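Crov588 (Cafeteriavirus, PDB 6NYR) is of unknown function but folds into a circular leucine-rich-repeat solenoid of FNIP repeats, a form that would suit it to protein binding. Local coordinates at residues 318-329 and 340-351. Residues are numbered along the deposited sequence; the frame is centred on the assembly and turned at random.
Sequences SLTHLTFGDDFN and SLTHLTFGDDFN
S340 opens the contact between two successive coils of the leucine-rich-repeat solenoid, its OG donating to L319 O from above the carbonyl plane at 3.0 Å. L341 follows in the hydrophobic core, its CD1 packed against L319 CD2 and L322 CB, both on one side of it. T320 O is gripped by two backbone donors, T342 N and H343 N. Strand 343-345 runs parallel to 321-323, at 1°, and the H343 ring forms an offset stack with H321, centroids 4.1 Å apart and planes 12° from parallel; H299 and H365 continue this histidine ladder. At the H343 ring edge, ND1 pairs with T342 OG1, 2.6 Å away and in the ring plane. On the opposite side of the sheet L344 reaches inward, CG anti to the backbone N (chi1 177°), laying CD1 against L322 CD2. T345 N and O continue the strand pairing with L322 O and F324 N. The F346 ring lies nearly parallel to F324 but slid along it, with little overlap, while F350 CD2 sits over the F346 ring centre. A water links G347 N to G325 O and F328 O. D348 and D349 stand beside D326 and D327 in two rows of like charge, where some carboxylates may be protonated. The last tie is an asparagine-ladder rung: N329 OD1 accepts N351 N at 2.7 Å, as N351 OD1 does from N373 N.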
loop_
_atom_site.group_PDB
_atom_site.type_symbol
_atom_site.label_atom_id
_atom_site.label_comp_id
_atom_site.label_asym_id
_atom_site.label_seq_id
_atom_site.Cartn_x
_atom_site.Cartn_y
_atom_site.Cartn_z
ATOM N N SER A 318 7.423 27.610 -14.428
ATOM C CA SER A 318 6.267 26.751 -14.218
ATOM C C SER A 318 6.519 25.633 -13.215
ATOM O O SER A 318 5.555 25.050 -12.708
ATOM C CB SER A 318 5.837 26.140 -15.557
ATOM O OG SER A 318 6.958 25.593 -16.243
ATOM N N LEU A 319 7.776 25.339 -12.897
ATOM C CA LEU A 319 8.090 24.149 -12.117
ATOM C C LEU A 319 7.537 24.254 -10.703
ATOM O O LEU A 319 7.773 25.241 -9.998
ATOM C CB LEU A 319 9.600 23.929 -12.069
ATOM C CG LEU A 319 10.058 22.556 -11.574
ATOM C CD1 LEU A 319 9.747 21.475 -12.584
ATOM C CD2 LEU A 319 11.549 22.592 -11.252
ATOM N N THR A 320 6.799 23.222 -10.294
ATOM C CA THR A 320 6.251 23.130 -8.950
ATOM C C THR A 320 6.877 22.021 -8.120
ATOM O O THR A 320 6.955 22.150 -6.896
ATOM C CB THR A 320 4.734 22.893 -9.000
ATOM O OG1 THR A 320 4.464 21.641 -9.646
ATOM C CG2 THR A 320 4.038 24.015 -9.758
ATOM N N HIS A 321 7.324 20.940 -8.755
ATOM C CA HIS A 321 7.858 19.779 -8.055
ATOM C C HIS A 321 9.239 19.457 -8.605
ATOM O O HIS A 321 9.404 19.279 -9.816
ATOM C CB HIS A 321 6.921 18.578 -8.206
ATOM C CG HIS A 321 5.635 18.726 -7.453
ATOM N ND1 HIS A 321 4.623 19.564 -7.869
ATOM C CD2 HIS A 321 5.212 18.169 -6.295
ATOM C CE1 HIS A 321 3.625 19.506 -7.007
ATOM N NE2 HIS A 321 3.956 18.667 -6.042
ATOM N N LEU A 322 10.230 19.414 -7.716
ATOM C CA LEU A 322 11.600 19.067 -8.071
ATOM C C LEU A 322 12.111 17.999 -7.117
ATOM O O LEU A 322 12.022 18.159 -5.895
ATOM C CB LEU A 322 12.509 20.294 -8.026
ATOM C CG LEU A 322 14.006 20.031 -8.189
ATOM C CD1 LEU A 322 14.305 19.391 -9.525
ATOM C CD2 LEU A 322 14.782 21.339 -8.029
ATOM N N THR A 323 12.639 16.911 -7.673
ATOM C CA THR A 323 13.139 15.794 -6.883
ATOM C C THR A 323 14.519 15.398 -7.387
ATOM O O THR A 323 14.679 15.060 -8.566
ATOM C CB THR A 323 12.190 14.592 -6.950
ATOM O OG1 THR A 323 10.889 14.984 -6.499
ATOM C CG2 THR A 323 12.717 13.451 -6.090
ATOM N N PHE A 324 15.504 15.425 -6.495
ATOM C CA PHE A 324 16.872 15.055 -6.824
ATOM C C PHE A 324 17.116 13.595 -6.469
ATOM O O PHE A 324 16.448 13.011 -5.611
ATOM C CB PHE A 324 17.872 15.951 -6.087
ATOM C CG PHE A 324 17.982 17.336 -6.655
ATOM C CD1 PHE A 324 18.591 17.551 -7.883
ATOM C CD2 PHE A 324 17.475 18.425 -5.963
ATOM C CE1 PHE A 324 18.694 18.827 -8.406
ATOM C CE2 PHE A 324 17.575 19.704 -6.487
ATOM C CZ PHE A 324 18.186 19.902 -7.707
ATOM N N GLY A 325 18.105 13.012 -7.142
ATOM C CA GLY A 325 18.510 11.649 -6.889
ATOM C C GLY A 325 19.638 11.570 -5.884
ATOM O O GLY A 325 20.001 12.545 -5.222
ATOM N N ASP A 326 20.203 10.365 -5.780
ATOM C CA ASP A 326 21.195 10.075 -4.751
ATOM C C ASP A 326 22.399 11.007 -4.837
ATOM O O ASP A 326 22.896 11.494 -3.814
ATOM C CB ASP A 326 21.649 8.620 -4.874
ATOM C CG ASP A 326 20.596 7.635 -4.422
ATOM O OD1 ASP A 326 19.753 8.002 -3.573
ATOM O OD2 ASP A 326 20.618 6.486 -4.915
ATOM N N ASP A 327 22.913 11.229 -6.047
ATOM C CA ASP A 327 24.246 11.796 -6.208
ATOM C C ASP A 327 24.298 13.320 -6.219
ATOM O O ASP A 327 25.391 13.880 -6.071
ATOM C CB ASP A 327 24.884 11.280 -7.510
ATOM C CG ASP A 327 25.327 9.839 -7.413
ATOM O OD1 ASP A 327 25.052 9.208 -6.371
ATOM O OD2 ASP A 327 25.944 9.330 -8.376
ATOM N N PHE A 328 23.169 14.007 -6.383
ATOM C CA PHE A 328 23.226 15.449 -6.577
ATOM C C PHE A 328 23.786 16.147 -5.342
ATOM O O PHE A 328 23.293 15.951 -4.228
ATOM C CB PHE A 328 21.844 16.010 -6.902
ATOM C CG PHE A 328 21.854 17.478 -7.210
ATOM C CD1 PHE A 328 22.137 17.929 -8.490
ATOM C CD2 PHE A 328 21.606 18.410 -6.214
ATOM C CE1 PHE A 328 22.150 19.283 -8.774
ATOM C CE2 PHE A 328 21.627 19.766 -6.498
ATOM C CZ PHE A 328 21.898 20.197 -7.779
ATOM N N ASN A 329 24.811 16.979 -5.544
ATOM C CA ASN A 329 25.431 17.707 -4.445
ATOM C C ASN A 329 26.112 18.961 -4.972
ATOM O O ASN A 329 27.267 19.239 -4.614
ATOM C CB ASN A 329 26.451 16.823 -3.720
ATOM C CG ASN A 329 26.841 17.380 -2.368
ATOM O OD1 ASN A 329 26.107 18.167 -1.775
ATOM N ND2 ASN A 329 28.012 16.984 -1.879
ATOM N N SER A 340 7.994 29.522 -8.483
ATOM C CA SER A 340 6.811 28.676 -8.524
ATOM C C SER A 340 6.965 27.406 -7.699
ATOM O O SER A 340 5.963 26.735 -7.428
ATOM C CB SER A 340 6.512 28.298 -9.984
ATOM O OG SER A 340 5.519 27.292 -10.080
ATOM N N LEU A 341 8.182 27.080 -7.274
ATOM C CA LEU A 341 8.454 25.778 -6.686
ATOM C C LEU A 341 7.792 25.644 -5.323
ATOM O O LEU A 341 8.013 26.467 -4.429
ATOM C CB LEU A 341 9.960 25.567 -6.564
ATOM C CG LEU A 341 10.445 24.133 -6.360
ATOM C CD1 LEU A 341 10.201 23.310 -7.614
ATOM C CD2 LEU A 341 11.918 24.124 -5.970
ATOM N N THR A 342 7.001 24.584 -5.157
ATOM C CA THR A 342 6.377 24.284 -3.876
ATOM C C THR A 342 6.945 23.047 -3.199
ATOM O O THR A 342 6.915 22.959 -1.970
ATOM C CB THR A 342 4.866 24.070 -4.039
ATOM O OG1 THR A 342 4.630 22.966 -4.924
ATOM C CG2 THR A 342 4.197 25.319 -4.586
ATOM N N HIS A 343 7.466 22.095 -3.972
ATOM C CA HIS A 343 7.948 20.830 -3.431
ATOM C C HIS A 343 9.385 20.628 -3.877
ATOM O O HIS A 343 9.670 20.614 -5.081
ATOM C CB HIS A 343 7.054 19.672 -3.889
ATOM C CG HIS A 343 5.676 19.712 -3.303
ATOM N ND1 HIS A 343 4.720 20.615 -3.717
ATOM C CD2 HIS A 343 5.100 18.977 -2.321
ATOM C CE1 HIS A 343 3.611 20.426 -3.024
ATOM N NE2 HIS A 343 3.815 19.439 -2.171
ATOM N N LEU A 344 10.284 20.468 -2.907
ATOM C CA LEU A 344 11.701 20.247 -3.170
ATOM C C LEU A 344 12.161 19.062 -2.338
ATOM O O LEU A 344 12.041 19.079 -1.109
ATOM C CB LEU A 344 12.529 21.489 -2.832
ATOM C CG LEU A 344 14.046 21.351 -2.992
ATOM C CD1 LEU A 344 14.398 20.958 -4.418
ATOM C CD2 LEU A 344 14.757 22.637 -2.603
ATOM N N THR A 345 12.721 18.058 -2.999
ATOM C CA THR A 345 13.179 16.848 -2.336
ATOM C C THR A 345 14.617 16.602 -2.756
ATOM O O THR A 345 14.913 16.516 -3.954
ATOM C CB THR A 345 12.293 15.652 -2.701
ATOM O OG1 THR A 345 10.936 15.938 -2.339
ATOM C CG2 THR A 345 12.748 14.404 -1.969
ATOM N N PHE A 346 15.503 16.488 -1.780
ATOM C CA PHE A 346 16.898 16.169 -2.038
ATOM C C PHE A 346 17.138 14.676 -1.851
ATOM O O PHE A 346 16.339 13.963 -1.240
ATOM C CB PHE A 346 17.826 16.965 -1.114
ATOM C CG PHE A 346 17.925 18.420 -1.458
ATOM C CD1 PHE A 346 18.682 18.837 -2.542
ATOM C CD2 PHE A 346 17.278 19.376 -0.690
ATOM C CE1 PHE A 346 18.783 20.177 -2.857
ATOM C CE2 PHE A 346 17.383 20.720 -1.003
ATOM C CZ PHE A 346 18.135 21.117 -2.085
ATOM N N GLY A 347 18.266 14.216 -2.395
ATOM C CA GLY A 347 18.676 12.835 -2.286
ATOM C C GLY A 347 19.750 12.630 -1.233
ATOM O O GLY A 347 20.048 13.504 -0.416
ATOM N N ASP A 348 20.361 11.445 -1.282
ATOM C CA ASP A 348 21.246 11.026 -0.201
ATOM C C ASP A 348 22.425 11.973 -0.032
ATOM O O ASP A 348 22.773 12.345 1.096
ATOM C CB ASP A 348 21.754 9.607 -0.464
ATOM C CG ASP A 348 20.691 8.560 -0.239
ATOM O OD1 ASP A 348 19.688 8.870 0.429
ATOM O OD2 ASP A 348 20.872 7.419 -0.710
ATOM N N ASP A 349 23.042 12.393 -1.136
ATOM C CA ASP A 349 24.348 13.037 -1.079
ATOM C C ASP A 349 24.308 14.540 -0.819
ATOM O O ASP A 349 25.329 15.102 -0.392
ATOM C CB ASP A 349 25.120 12.797 -2.389
ATOM C CG ASP A 349 25.573 11.362 -2.548
ATOM O OD1 ASP A 349 25.278 10.547 -1.648
ATOM O OD2 ASP A 349 26.224 11.051 -3.570
ATOM N N PHE A 350 23.183 15.205 -1.074
ATOM C CA PHE A 350 23.159 16.660 -0.988
ATOM C C PHE A 350 23.566 17.123 0.408
ATOM O O PHE A 350 22.956 16.727 1.408
ATOM C CB PHE A 350 21.781 17.217 -1.326
ATOM C CG PHE A 350 21.738 18.722 -1.337
ATOM C CD1 PHE A 350 22.322 19.426 -2.377
ATOM C CD2 PHE A 350 21.138 19.430 -0.309
ATOM C CE1 PHE A 350 22.298 20.807 -2.399
ATOM C CE2 PHE A 350 21.113 20.815 -0.327
ATOM C CZ PHE A 350 21.693 21.500 -1.374
ATOM N N ASN A 351 24.577 17.991 0.471
ATOM C CA ASN A 351 25.083 18.495 1.742
ATOM C C ASN A 351 25.850 19.794 1.528
ATOM O O ASN A 351 27.009 19.910 1.940
ATOM C CB ASN A 351 25.973 17.439 2.401
ATOM C CG ASN A 351 26.360 17.808 3.813
ATOM O OD1 ASN A 351 25.709 18.632 4.450
ATOM N ND2 ASN A 351 27.436 17.206 4.308
HETATM O O HOH W 1 9.457 17.189 -3.806
HETATM O O HOH W 2 20.851 14.581 -3.863
HETATM O O HOH W 3 27.853 13.345 -4.984
HETATM O O HOH W 4 29.233 18.277 0.676
#